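Local structure of decapping nuclease RAI1 (Candida albicans, 5BUD) at residues P127-L132 / E385-L390; Y231-Q236 / L240-E245; F284-N287 / L291-V294; L351-D354 / S359-L362. The protein removes NAD caps from the 5' ends of RNAs in a reaction that needs divalent metal, and binds and stimulates the exoribonuclease RAT1. All coordinates share one frame; numbering follows the deposited sequence.

From the N terminus, the chain first enters contact 1 at the hairpin turn between strands 121-128 and 131-136, and that contact closes only near the C terminus, where helix 381-389 packs against the turn. The other three contacts fall within this long loop, follow one another in series and are each local. Contact 2 folds the loop after strand 217-228 onto the start of strand 243-250, which runs on to the metal site. Contact 3 closes the hairpin of strands 279-285 and 291-298, whose first strand lies beside 243-250. Contact 4 closes the hairpin 349-354/359-364, whose first strand pairs with strand 121-128, bringing it within about 7 Å of contact 1, nearest atoms.

Contact 1. Residues P127-L132 / E385-L390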
loop_
_atom_site.group_PDB
_atom_site.type_symbol
_atom_site.label_atom_id
_atom_site.label_comp_id
_atom_site.label_asym_id
_atom_site.label_seq_id
_atom_site.Cartn_x
_atom_site.Cartn_y
_atom_site.Cartn_z
ATOM N N PRO A 127 0.856 -0.558 21.905
ATOM C CA PRO A 127 0.174 0.611 22.449
ATOM C C PRO A 127 1.168 1.613 23.016
ATOM O O PRO A 127 2.115 1.222 23.749
ATOM C CB PRO A 127 -0.690 0.039 23.573
ATOM C CG PRO A 127 -0.662 -1.439 23.410
ATOM C CD PRO A 127 0.624 -1.762 22.728
ATOM N N PHE A 128 0.948 2.895 22.706
ATOM C CA PHE A 128 1.822 3.956 23.205
ATOM C C PHE A 128 1.154 5.314 23.095
ATOM O O PHE A 128 0.610 5.671 22.048
ATOM C CB PHE A 128 3.176 3.965 22.463
ATOM C CG PHE A 128 4.078 5.083 22.892
ATOM C CD1 PHE A 128 4.259 6.195 22.086
ATOM C CD2 PHE A 128 4.676 5.067 24.144
ATOM C CE1 PHE A 128 5.051 7.250 22.501
ATOM C CE2 PHE A 128 5.467 6.121 24.564
ATOM C CZ PHE A 128 5.650 7.221 23.745
ATOM N N ASP A 129 1.182 6.057 24.200
ATOM C CA ASP A 129 0.611 7.386 24.259
ATOM C C ASP A 129 -0.830 7.450 23.786
ATOM O O ASP A 129 -1.213 8.376 23.100
ATOM C CB ASP A 129 1.461 8.353 23.432
ATOM C CG ASP A 129 1.172 9.809 23.764
ATOM O OD1 ASP A 129 0.672 10.054 24.879
ATOM O OD2 ASP A 129 1.432 10.689 22.910
ATOM N N GLY A 130 -1.605 6.441 24.124
ATOM C CA GLY A 130 -3.043 6.413 23.842
ATOM C C GLY A 130 -3.376 5.962 22.434
ATOM O O GLY A 130 -4.512 6.113 21.999
ATOM N N GLN A 131 -2.371 5.447 21.714
ATOM C CA GLN A 131 -2.534 4.984 20.332
ATOM C C GLN A 131 -1.949 3.603 20.115
ATOM O O GLN A 131 -1.087 3.173 20.853
ATOM C CB GLN A 131 -1.885 5.967 19.359
ATOM C CG GLN A 131 -2.429 7.358 19.574
ATOM C CD GLN A 131 -1.840 8.404 18.676
ATOM O OE1 GLN A 131 -0.623 8.544 18.575
ATOM N NE2 GLN A 131 -2.709 9.194 18.063
ATOM N N LEU A 132 -2.423 2.943 19.070
ATOM C CA LEU A 132 -1.919 1.655 18.617
ATOM C C LEU A 132 -1.057 1.831 17.394
ATOM O O LEU A 132 -1.511 2.315 16.354
ATOM C CB LEU A 132 -3.061 0.745 18.228
ATOM C CG LEU A 132 -4.040 0.312 19.292
ATOM C CD1 LEU A 132 -4.934 -0.714 18.649
ATOM C CD2 LEU A 132 -3.343 -0.260 20.508
ATOM N N GLU A 385 10.374 10.460 23.456
ATOM C CA GLU A 385 10.719 11.721 24.134
ATOM C C GLU A 385 9.839 12.852 23.654
ATOM O O GLU A 385 9.307 13.611 24.464
ATOM C CB GLU A 385 12.171 12.115 23.891
ATOM C CG GLU A 385 12.578 13.324 24.697
ATOM C CD GLU A 385 14.002 13.775 24.446
ATOM O OE1 GLU A 385 14.876 12.939 24.150
ATOM O OE2 GLU A 385 14.232 14.987 24.567
ATOM N N TRP A 386 9.697 12.980 22.331
ATOM C CA TRP A 386 8.791 13.994 21.796
ATOM C C TRP A 386 7.410 13.875 22.440
ATOM O O TRP A 386 6.869 14.864 22.930
ATOM C CB TRP A 386 8.683 13.937 20.267
ATOM C CG TRP A 386 7.438 14.632 19.761
ATOM C CD1 TRP A 386 6.341 14.043 19.170
ATOM C CD2 TRP A 386 7.134 16.037 19.851
ATOM N NE1 TRP A 386 5.380 15.001 18.884
ATOM C CE2 TRP A 386 5.840 16.226 19.285
ATOM C CE3 TRP A 386 7.821 17.152 20.352
ATOM C CZ2 TRP A 386 5.241 17.479 19.195
ATOM C CZ3 TRP A 386 7.208 18.403 20.273
ATOM C CH2 TRP A 386 5.933 18.553 19.696
ATOM N N ARG A 387 6.830 12.683 22.446
ATOM C CA ARG A 387 5.463 12.545 22.980
ATOM C C ARG A 387 5.338 12.790 24.510
ATOM O O ARG A 387 4.325 13.360 25.001
ATOM C CB ARG A 387 4.846 11.191 22.612
ATOM C CG ARG A 387 4.516 11.039 21.124
ATOM C CD ARG A 387 3.383 11.979 20.706
ATOM N NE ARG A 387 2.812 11.634 19.409
ATOM C CZ ARG A 387 1.894 10.689 19.205
ATOM N NH1 ARG A 387 1.445 9.954 20.205
ATOM N NH2 ARG A 387 1.450 10.461 17.969
ATOM N N GLN A 388 6.353 12.358 25.252
ATOM C CA GLN A 388 6.408 12.608 26.699
ATOM C C GLN A 388 6.485 14.104 26.984
ATOM O O GLN A 388 5.922 14.567 27.971
ATOM C CB GLN A 388 7.603 11.905 27.337
ATOM C CG GLN A 388 7.453 10.394 27.407
ATOM C CD GLN A 388 8.788 9.671 27.448
ATOM O OE1 GLN A 388 9.862 10.293 27.430
ATOM N NE2 GLN A 388 8.730 8.350 27.469
ATOM N N SER A 389 7.157 14.843 26.102
ATOM C CA SER A 389 7.316 16.304 26.240
ATOM C C SER A 389 6.025 17.121 26.124
ATOM O O SER A 389 5.964 18.230 26.650
ATOM C CB SER A 389 8.321 16.845 25.219
ATOM O OG SER A 389 7.704 17.122 23.972
ATOM N N LEU A 390 5.014 16.596 25.435
ATOM C CA LEU A 390 3.723 17.298 25.308
ATOM C C LEU A 390 2.879 17.178 26.575
ATOM O O LEU A 390 1.901 17.904 26.746
ATOM C CB LEU A 390 2.912 16.762 24.116
ATOM C CG LEU A 390 3.474 17.016 22.709
ATOM C CD1 LEU A 390 2.616 16.376 21.620
ATOM C CD2 LEU A 390 3.584 18.521 22.467
HETATM O O HOH W 1 1.898 13.140 23.945
#
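Phe128 opens the contact by laying its ring obliquely against the aliphatic root of Arg387, with CE1 3.9 Å from Arg387 CB. An aromatic ring suits this buried place, since it covers the methylenes below the charged end. Asp129 follows in the type I' turn from Phe128 to Gln131 that joins strands 121-128 and 131-136. Its CG stands anti to the backbone N (chi1 -163°), which carries the carboxylate to the helix, and its OD2 forms a salt bridge with Arg387 NH1 at 2.8 Å, met on the anti side. The same OD2 takes a hydrogen bond from a water that also donates to Arg387 O, a second link to the helix. Gln131 then sends an extended side chain to the guanidinium, where OE1 accepts from NH2 of Arg387 at 2.9 Å and from NH1 at 3.0 Å, both in the guanidinium plane; its NE2 is held by the carbonyls of Ser98 and Ile96. Glu89 pairs with Arg387 NE. The buried guanidinium is therefore gripped by two carboxylates and an amide, which fixes its rotation and should offset the cost of burying its charge.

Contact 2. Residues Y231-Q236 / L240-E245; sequences YLPDEQ and LNHYVE. With MN (manganese (II) ion), chain E; nucleotides of chain C.
Ring contacts dominate: Tyr231 and Pro233 both lie on one side of the His242 ring, side by side along it. The tyrosine and imidazole planes meet obliquely at 43°, their centroids 4.5 Å apart, and Tyr231 CZ comes within 3.4 Å of His242 CE1. Tyr231 CG sits between its backbone N and carbonyl carbon (chi1 55°), which folds the phenol back over the histidine. Pro233 places CD over that face, 3.5 Å from His242 CD2; a compact, restrained ring suits a flat imidazole. Apolar contact continues at Leu232, whose CD1 rests obliquely against Tyr243 CE1 at 3.8 Å. The polar ends are satisfied elsewhere: His242 ND1 bonds to Asp230, and Tyr243 OH to Glu22 and Tyr206. A water accepts weakly from Leu240 N and donates to Gln236 O, bridging the backbones where the loop turns. Metal coordination comes at the far end of the second segment, where Glu245 OE1 binds manganese at 2.1 Å. The first uridine of the RNA gives that ion OP1 and OP2, a water gives another ligand, and Asp226 and Leu246 complete the set. Such acidic residues on adjacent strands, gathering metal beside a 5' phosphate (consistent with a product-like complex), characterise the PD-(D/E)XK nuclease fold.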
loop_
_atom_site.group_PDB
_atom_site.type_symbol
_atom_site.label_atom_id
_atom_site.label_comp_id
_atom_site.label_asym_id
_atom_site.label_seq_id
_atom_site.Cartn_x
_atom_site.Cartn_y
_atom_site.Cartn_z
ATOM N N TYR A 231 -2.325 18.383 -11.379
ATOM C CA TYR A 231 -1.607 19.330 -10.510
ATOM C C TYR A 231 -1.909 18.963 -9.076
ATOM O O TYR A 231 -2.947 18.324 -8.791
ATOM C CB TYR A 231 -2.056 20.785 -10.778
ATOM C CG TYR A 231 -3.545 20.938 -10.643
ATOM C CD1 TYR A 231 -4.125 21.260 -9.426
ATOM C CD2 TYR A 231 -4.364 20.744 -11.724
ATOM C CE1 TYR A 231 -5.484 21.362 -9.297
ATOM C CE2 TYR A 231 -5.716 20.877 -11.614
ATOM C CZ TYR A 231 -6.268 21.165 -10.398
ATOM O OH TYR A 231 -7.631 21.248 -10.303
ATOM N N LEU A 232 -1.017 19.375 -8.169
ATOM C CA LEU A 232 -1.226 19.207 -6.737
ATOM C C LEU A 232 -1.859 20.466 -6.179
ATOM O O LEU A 232 -1.225 21.501 -6.173
ATOM C CB LEU A 232 0.101 18.943 -6.034
ATOM C CG LEU A 232 0.045 18.605 -4.546
ATOM C CD1 LEU A 232 -0.552 17.210 -4.337
ATOM C CD2 LEU A 232 1.427 18.681 -3.924
ATOM N N PRO A 233 -3.114 20.395 -5.719
ATOM C CA PRO A 233 -3.700 21.641 -5.176
ATOM C C PRO A 233 -3.048 22.086 -3.882
ATOM O O PRO A 233 -2.517 21.259 -3.132
ATOM C CB PRO A 233 -5.160 21.271 -4.908
ATOM C CG PRO A 233 -5.223 19.784 -4.972
ATOM C CD PRO A 233 -4.124 19.334 -5.872
ATOM N N ASP A 234 -3.100 23.384 -3.616
ATOM C CA ASP A 234 -2.579 23.928 -2.369
ATOM C C ASP A 234 -3.556 23.680 -1.247
ATOM O O ASP A 234 -3.159 23.656 -0.087
ATOM C CB ASP A 234 -2.320 25.445 -2.485
ATOM C CG ASP A 234 -1.010 25.784 -3.201
ATOM O OD1 ASP A 234 -0.049 24.980 -3.210
ATOM O OD2 ASP A 234 -0.941 26.889 -3.766
ATOM N N GLU A 235 -4.832 23.518 -1.597
ATOM C CA GLU A 235 -5.892 23.284 -0.641
ATOM C C GLU A 235 -5.701 21.875 -0.021
ATOM O O GLU A 235 -5.737 20.841 -0.723
ATOM C CB GLU A 235 -7.255 23.411 -1.327
ATOM C CG GLU A 235 -7.568 24.756 -1.985
ATOM C CD GLU A 235 -6.783 25.053 -3.262
ATOM O OE1 GLU A 235 -6.238 24.127 -3.891
ATOM O OE2 GLU A 235 -6.705 26.226 -3.649
ATOM N N GLN A 236 -5.445 21.837 1.282
ATOM C CA GLN A 236 -5.056 20.587 1.956
ATOM C C GLN A 236 -6.109 19.492 1.836
ATOM O O GLN A 236 -5.774 18.326 1.570
ATOM C CB GLN A 236 -4.785 20.848 3.436
ATOM C CG GLN A 236 -4.076 19.702 4.144
ATOM C CD GLN A 236 -2.644 19.548 3.712
ATOM O OE1 GLN A 236 -2.024 20.490 3.216
ATOM N NE2 GLN A 236 -2.099 18.348 3.893
ATOM N N LEU A 240 -5.581 14.655 -1.921
ATOM C CA LEU A 240 -5.782 13.208 -2.197
ATOM C C LEU A 240 -6.558 12.982 -3.482
ATOM O O LEU A 240 -6.278 12.034 -4.212
ATOM C CB LEU A 240 -6.481 12.495 -1.052
ATOM C CG LEU A 240 -5.674 12.365 0.218
ATOM C CD1 LEU A 240 -6.478 11.609 1.274
ATOM C CD2 LEU A 240 -4.354 11.677 -0.058
ATOM N N ASN A 241 -7.455 13.920 -3.787
ATOM C CA ASN A 241 -8.278 13.870 -4.980
ATOM C C ASN A 241 -7.518 13.895 -6.306
ATOM O O ASN A 241 -8.089 13.541 -7.323
ATOM C CB ASN A 241 -9.325 15.005 -4.957
ATOM C CG ASN A 241 -10.446 14.760 -3.948
ATOM O OD1 ASN A 241 -10.621 13.662 -3.464
ATOM N ND2 ASN A 241 -11.215 15.799 -3.639
ATOM N N HIS A 242 -6.234 14.284 -6.292
ATOM C CA HIS A 242 -5.436 14.349 -7.504
ATOM C C HIS A 242 -4.387 13.248 -7.677
ATOM O O HIS A 242 -3.666 13.235 -8.675
ATOM C CB HIS A 242 -4.809 15.751 -7.604
ATOM C CG HIS A 242 -5.815 16.801 -7.921
ATOM N ND1 HIS A 242 -6.004 17.278 -9.195
ATOM C CD2 HIS A 242 -6.760 17.382 -7.155
ATOM C CE1 HIS A 242 -7.017 18.128 -9.194
ATOM N NE2 HIS A 242 -7.482 18.217 -7.963
ATOM N N TYR A 243 -4.321 12.317 -6.730
ATOM C CA TYR A 243 -3.358 11.222 -6.803
ATOM C C TYR A 243 -3.845 10.078 -7.699
ATOM O O TYR A 243 -5.049 9.897 -7.886
ATOM C CB TYR A 243 -3.044 10.686 -5.401
ATOM C CG TYR A 243 -2.290 11.635 -4.479
ATOM C CD1 TYR A 243 -1.445 12.608 -4.964
ATOM C CD2 TYR A 243 -2.387 11.494 -3.106
ATOM C CE1 TYR A 243 -0.740 13.450 -4.095
ATOM C CE2 TYR A 243 -1.693 12.317 -2.241
ATOM C CZ TYR A 243 -0.875 13.306 -2.744
ATOM O OH TYR A 243 -0.187 14.122 -1.867
ATOM N N VAL A 244 -2.883 9.338 -8.245
ATOM C CA VAL A 244 -3.115 8.239 -9.166
ATOM C C VAL A 244 -2.255 7.058 -8.756
ATOM O O VAL A 244 -1.055 7.218 -8.331
ATOM C CB VAL A 244 -2.733 8.626 -10.609
ATOM C CG1 VAL A 244 -3.008 7.494 -11.564
ATOM C CG2 VAL A 244 -3.450 9.893 -11.047
ATOM N N GLU A 245 -2.851 5.877 -8.896
ATOM C CA GLU A 245 -2.170 4.598 -8.765
ATOM C C GLU A 245 -1.987 3.962 -10.117
ATOM O O GLU A 245 -2.949 3.850 -10.913
ATOM C CB GLU A 245 -2.981 3.665 -7.856
ATOM C CG GLU A 245 -2.427 2.267 -7.649
ATOM C CD GLU A 245 -1.061 2.201 -6.988
ATOM O OE1 GLU A 245 -0.303 1.280 -7.387
ATOM O OE2 GLU A 245 -0.757 3.024 -6.067
HETATM MN MN MN E . 1.448 1.233 -8.612
ATOM O OP3 U C 1 1.821 -1.427 -5.568
ATOM P P U C 1 2.337 -0.817 -6.825
ATOM O OP1 U C 1 1.441 -1.081 -7.992
ATOM O OP2 U C 1 2.763 0.612 -6.622
ATOM O "O5'" U C 1 3.683 -1.652 -7.065
ATOM C "C5'" U C 1 4.718 -1.092 -7.887
ATOM C "C4'" U C 1 5.461 -2.163 -8.655
ATOM O "O4'" U C 1 6.400 -2.832 -7.776
ATOM C "C3'" U C 1 4.647 -3.303 -9.259
ATOM O "O3'" U C 1 4.037 -2.898 -10.481
ATOM C "C2'" U C 1 5.745 -4.336 -9.482
ATOM O "O2'" U C 1 6.600 -4.012 -10.555
ATOM C "C1'" U C 1 6.576 -4.166 -8.207
ATOM N N1 U C 1 6.186 -5.075 -7.119
ATOM C C2 U C 1 6.680 -6.361 -7.182
ATOM O O2 U C 1 7.414 -6.741 -8.070
ATOM N N3 U C 1 6.306 -7.174 -6.142
ATOM C C4 U C 1 5.492 -6.848 -5.079
ATOM O O4 U C 1 5.245 -7.697 -4.224
ATOM C C5 U C 1 5.005 -5.502 -5.092
ATOM C C6 U C 1 5.354 -4.683 -6.093
HETATM O O HOH W 2 -6.217 15.713 1.292
HETATM O O HOH W 3 3.013 1.180 -10.089
#

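Contact 3. Residues F284-N287 / L291-V294; sequences FRDN and LKNV. With nucleotides of chain C.
A classic beta bulge marks the hairpin of strands 279-285 and 291-298, where Lys292 and Asn293 together face Phe284. The carbonyl of Phe284 accepts from Lys292 N at 2.9 Å, nearly straight at 168°, and more weakly from Asn293 N. In return Phe284 N donates to Asn293 O at 2.8 Å. The extra residue shifts the register by one, and Arg285 pairs with Leu291 as a non-hydrogen-bonded antiparallel pair.

On the face carrying Phe284 and Asn293, the amide lies almost parallel to the phenyl plane, 15° from it, with Asn293 OD1 3.5 Å from Phe284 CB and ND2 near CD2. Asparagine thus covers the root of the aromatic side chain with a flat group, while the ring reaches Ser249 and Ile251. Leu291, on the other face, brings CD1 to 3.6 Å from Phe284 O and packs on Phe174 of helix 158-178.

Toward the turn, the methylenes of Lys292 run beside Asp286, with CD 3.6 Å from Asp286 OD2. The two charged ends do not meet directly; a water donates to Asp286 OD2 and accepts from Lys292 NZ. Asp286 OD1 instead takes the amide N-H of Ile290, bracing the turn.

Arg285 has CG between its backbone N and carbonyl carbon (chi1 49°) and bends again at chi2, leading its guanidinium away from the hairpin to the RNA. There NH2 donates, in the guanidinium plane, to OP2 of the fourth uridine at 2.7 Å. Long and cationic, arginine suits this phosphate. The arrangement is a bulged antiparallel hairpin whose arginine contacts the RNA backbone, beside strand 243-250 of the PD-(D/E)XK nuclease fold.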
loop_
_atom_site.group_PDB
_atom_site.type_symbol
_atom_site.label_atom_id
_atom_site.label_comp_id
_atom_site.label_asym_id
_atom_site.label_seq_id
_atom_site.Cartn_x
_atom_site.Cartn_y
_atom_site.Cartn_z
ATOM N N PHE A 284 -1.899 -2.182 -19.998
ATOM C CA PHE A 284 -2.051 -3.549 -20.501
ATOM C C PHE A 284 -0.956 -3.867 -21.519
ATOM O O PHE A 284 -0.764 -3.128 -22.487
ATOM C CB PHE A 284 -3.452 -3.737 -21.117
ATOM C CG PHE A 284 -4.547 -3.748 -20.094
ATOM C CD1 PHE A 284 -4.703 -4.832 -19.260
ATOM C CD2 PHE A 284 -5.366 -2.653 -19.921
ATOM C CE1 PHE A 284 -5.681 -4.847 -18.288
ATOM C CE2 PHE A 284 -6.344 -2.653 -18.962
ATOM C CZ PHE A 284 -6.500 -3.742 -18.136
ATOM N N ARG A 285 -0.243 -4.963 -21.296
ATOM C CA ARG A 285 0.895 -5.320 -22.140
ATOM C C ARG A 285 0.735 -6.742 -22.687
ATOM O O ARG A 285 -0.004 -7.560 -22.130
ATOM C CB ARG A 285 2.229 -5.134 -21.370
ATOM C CG ARG A 285 2.284 -5.756 -19.976
ATOM C CD ARG A 285 2.682 -7.206 -20.070
ATOM N NE ARG A 285 2.533 -7.963 -18.836
ATOM C CZ ARG A 285 2.435 -9.293 -18.789
ATOM N NH1 ARG A 285 2.450 -9.987 -19.904
ATOM N NH2 ARG A 285 2.308 -9.932 -17.633
ATOM N N ASP A 286 1.414 -7.037 -23.786
ATOM C CA ASP A 286 1.297 -8.363 -24.415
ATOM C C ASP A 286 2.363 -9.340 -23.897
ATOM O O ASP A 286 3.133 -8.988 -23.021
ATOM C CB ASP A 286 1.311 -8.231 -25.950
ATOM C CG ASP A 286 2.661 -7.845 -26.515
ATOM O OD1 ASP A 286 3.685 -7.894 -25.804
ATOM O OD2 ASP A 286 2.689 -7.483 -27.703
ATOM N N ASN A 287 2.405 -10.562 -24.445
ATOM C CA ASN A 287 3.393 -11.562 -24.028
ATOM C C ASN A 287 4.843 -11.139 -24.144
ATOM O O ASN A 287 5.665 -11.564 -23.352
ATOM C CB ASN A 287 3.209 -12.862 -24.800
ATOM C CG ASN A 287 1.881 -13.517 -24.518
ATOM O OD1 ASN A 287 1.115 -13.060 -23.665
ATOM N ND2 ASN A 287 1.596 -14.589 -25.239
ATOM N N LEU A 291 3.726 -2.488 -24.322
ATOM C CA LEU A 291 2.510 -1.807 -23.876
ATOM C C LEU A 291 1.581 -1.654 -25.067
ATOM O O LEU A 291 1.976 -1.093 -26.084
ATOM C CB LEU A 291 2.830 -0.436 -23.297
ATOM C CG LEU A 291 1.705 0.462 -22.800
ATOM C CD1 LEU A 291 0.948 -0.139 -21.619
ATOM C CD2 LEU A 291 2.217 1.834 -22.431
ATOM N N LYS A 292 0.353 -2.139 -24.924
ATOM C CA LYS A 292 -0.634 -2.167 -26.014
ATOM C C LYS A 292 -1.701 -1.108 -25.830
ATOM O O LYS A 292 -2.080 -0.443 -26.772
ATOM C CB LYS A 292 -1.303 -3.527 -26.046
ATOM C CG LYS A 292 -0.339 -4.696 -26.216
ATOM C CD LYS A 292 0.491 -4.584 -27.491
ATOM C CE LYS A 292 -0.381 -4.608 -28.743
ATOM N NZ LYS A 292 0.420 -4.159 -29.913
ATOM N N ASN A 293 -2.196 -0.958 -24.611
ATOM C CA ASN A 293 -3.150 0.100 -24.313
ATOM C C ASN A 293 -3.191 0.450 -22.818
ATOM O O ASN A 293 -2.739 -0.325 -21.962
ATOM C CB ASN A 293 -4.554 -0.281 -24.818
ATOM C CG ASN A 293 -5.125 -1.474 -24.092
ATOM O OD1 ASN A 293 -4.645 -2.580 -24.241
ATOM N ND2 ASN A 293 -6.163 -1.254 -23.305
ATOM N N VAL A 294 -3.743 1.624 -22.526
ATOM C CA VAL A 294 -3.843 2.129 -21.177
ATOM C C VAL A 294 -5.285 2.451 -20.866
ATOM O O VAL A 294 -5.976 3.007 -21.705
ATOM C CB VAL A 294 -2.974 3.384 -21.022
ATOM C CG1 VAL A 294 -3.204 4.051 -19.683
ATOM C CG2 VAL A 294 -1.514 3.008 -21.252
ATOM P P U C 4 1.448 -14.005 -17.309
ATOM O OP1 U C 4 2.155 -15.047 -18.099
ATOM O OP2 U C 4 1.698 -12.576 -17.572
ATOM O "O5'" U C 4 -0.113 -14.281 -17.431
ATOM C "C5'" U C 4 -0.617 -15.624 -17.337
ATOM C "C4'" U C 4 -1.666 -15.826 -18.396
ATOM O "O4'" U C 4 -2.552 -16.909 -18.010
ATOM C "C3'" U C 4 -2.602 -14.646 -18.516
ATOM O "O3'" U C 4 -3.253 -14.734 -19.772
ATOM C "C2'" U C 4 -3.472 -14.852 -17.281
ATOM O "O2'" U C 4 -4.656 -14.083 -17.217
ATOM C "C1'" U C 4 -3.667 -16.376 -17.309
ATOM N N1 U C 4 -3.719 -17.005 -15.979
ATOM C C2 U C 4 -4.383 -16.328 -14.972
ATOM O O2 U C 4 -4.920 -15.247 -15.142
ATOM N N3 U C 4 -4.387 -16.963 -13.755
ATOM C C4 U C 4 -3.813 -18.177 -13.444
ATOM O O4 U C 4 -3.905 -18.615 -12.296
ATOM C C5 U C 4 -3.146 -18.817 -14.537
ATOM C C6 U C 4 -3.122 -18.224 -15.738
HETATM O O HOH W 4 2.811 -5.738 -29.608
#

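Contact 4. Residues L351-D354 / S359-L362; sequences LKYD and SFTL
Leu351 and Phe360 meet at the apolar centre, with Leu351 CD1 3.6 Å from Phe360 CE2 and the two side chains set at a slant. Leu351 CG is anti to its backbone N (chi1 175°), which swings the branch over the neighbouring strand, and its CB also touches Leu362 CD1 at 3.7 Å. At the other end of the phenyl ring, Tyr353 CB approaches Phe360 CD1 at 3.8 Å, the two side chains crossing at about a right angle. Large hydrophobic residues suit this buried face: Trp328 meets Phe360 edge-to-face, and Trp335 of helix 322-339 touches Leu351 and Leu362. Outward lies the backbone of the antiparallel hairpin, where Lys352 and Thr361 exchange two hydrogen bonds, N of Lys352 to O of Thr361 at 2.9 Å, and Asp354 and Ser359 exchange two more. Polar residues occupy the opposite face. There one water donates to Lys352 O and bonds to Ser359 OG at 2.7 Å and to Thr361 OG1 at 3.1 Å, both short hydroxyl chains suited to reach it. Lys352 NZ pairs with Asp122, and Asp354 OD1 accepts the amides of Val356 and Arg357. The hairpin is thus amphipathic, with an apolar face packed on helix 322-339 and a polar face knitted by water and charge.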
loop_
_atom_site.group_PDB
_atom_site.type_symbol
_atom_site.label_atom_id
_atom_site.label_comp_id
_atom_site.label_asym_id
_atom_site.label_seq_id
_atom_site.Cartn_x
_atom_site.Cartn_y
_atom_site.Cartn_z
ATOM N N LEU A 351 -0.774 -9.810 16.140
ATOM C CA LEU A 351 -2.064 -9.951 15.497
ATOM C C LEU A 351 -1.813 -10.872 14.307
ATOM O O LEU A 351 -0.990 -10.567 13.460
ATOM C CB LEU A 351 -2.578 -8.592 15.019
ATOM C CG LEU A 351 -3.872 -8.512 14.212
ATOM C CD1 LEU A 351 -5.033 -9.163 14.921
ATOM C CD2 LEU A 351 -4.203 -7.057 13.916
ATOM N N LYS A 352 -2.503 -12.002 14.261
ATOM C CA LYS A 352 -2.178 -13.040 13.292
ATOM C C LYS A 352 -3.443 -13.568 12.623
ATOM O O LYS A 352 -4.393 -13.937 13.305
ATOM C CB LYS A 352 -1.430 -14.187 13.999
ATOM C CG LYS A 352 -1.226 -15.460 13.169
ATOM C CD LYS A 352 -0.551 -16.550 13.994
ATOM C CE LYS A 352 0.080 -17.620 13.119
ATOM N NZ LYS A 352 1.418 -17.227 12.597
ATOM N N TYR A 353 -3.444 -13.588 11.292
ATOM C CA TYR A 353 -4.403 -14.387 10.540
ATOM C C TYR A 353 -3.689 -15.662 10.100
ATOM O O TYR A 353 -2.668 -15.593 9.402
ATOM C CB TYR A 353 -4.934 -13.651 9.321
ATOM C CG TYR A 353 -5.731 -14.552 8.445
ATOM C CD1 TYR A 353 -6.886 -15.165 8.920
ATOM C CD2 TYR A 353 -5.330 -14.823 7.150
ATOM C CE1 TYR A 353 -7.623 -16.025 8.117
ATOM C CE2 TYR A 353 -6.059 -15.676 6.344
ATOM C CZ TYR A 353 -7.208 -16.274 6.833
ATOM O OH TYR A 353 -7.919 -17.133 6.038
ATOM N N ASP A 354 -4.225 -16.798 10.552
ATOM C CA ASP A 354 -3.678 -18.143 10.303
ATOM C C ASP A 354 -4.643 -18.861 9.349
ATOM O O ASP A 354 -5.745 -19.241 9.769
ATOM C CB ASP A 354 -3.573 -18.926 11.621
ATOM C CG ASP A 354 -2.894 -20.299 11.459
ATOM O OD1 ASP A 354 -2.938 -20.886 10.358
ATOM O OD2 ASP A 354 -2.295 -20.788 12.443
ATOM N N SER A 359 -8.155 -18.680 11.717
ATOM C CA SER A 359 -8.322 -17.917 12.934
ATOM C C SER A 359 -7.677 -16.542 12.801
ATOM O O SER A 359 -6.721 -16.380 12.064
ATOM C CB SER A 359 -7.696 -18.666 14.106
ATOM O OG SER A 359 -6.310 -18.849 13.920
ATOM N N PHE A 360 -8.247 -15.579 13.514
ATOM C CA PHE A 360 -7.808 -14.200 13.535
ATOM C C PHE A 360 -7.658 -13.839 15.007
ATOM O O PHE A 360 -8.650 -13.714 15.707
ATOM C CB PHE A 360 -8.853 -13.320 12.846
ATOM C CG PHE A 360 -8.338 -11.966 12.464
ATOM C CD1 PHE A 360 -7.665 -11.780 11.253
ATOM C CD2 PHE A 360 -8.509 -10.875 13.309
ATOM C CE1 PHE A 360 -7.173 -10.535 10.894
ATOM C CE2 PHE A 360 -8.009 -9.630 12.956
ATOM C CZ PHE A 360 -7.351 -9.460 11.742
ATOM N N THR A 361 -6.409 -13.695 15.475
ATOM C CA THR A 361 -6.118 -13.643 16.895
ATOM C C THR A 361 -5.105 -12.583 17.333
ATOM O O THR A 361 -4.200 -12.201 16.601
ATOM C CB THR A 361 -5.555 -14.998 17.397
ATOM O OG1 THR A 361 -4.263 -15.220 16.827
ATOM C CG2 THR A 361 -6.498 -16.140 17.014
ATOM N N LEU A 362 -5.254 -12.185 18.587
ATOM C CA LEU A 362 -4.397 -11.243 19.241
ATOM C C LEU A 362 -3.821 -11.960 20.468
ATOM O O LEU A 362 -4.571 -12.447 21.314
ATOM C CB LEU A 362 -5.266 -10.076 19.672
ATOM C CG LEU A 362 -4.848 -8.618 19.650
ATOM C CD1 LEU A 362 -3.976 -8.272 18.467
ATOM C CD2 LEU A 362 -6.120 -7.779 19.709
HETATM O O HOH W 5 -4.547 -16.851 14.252
#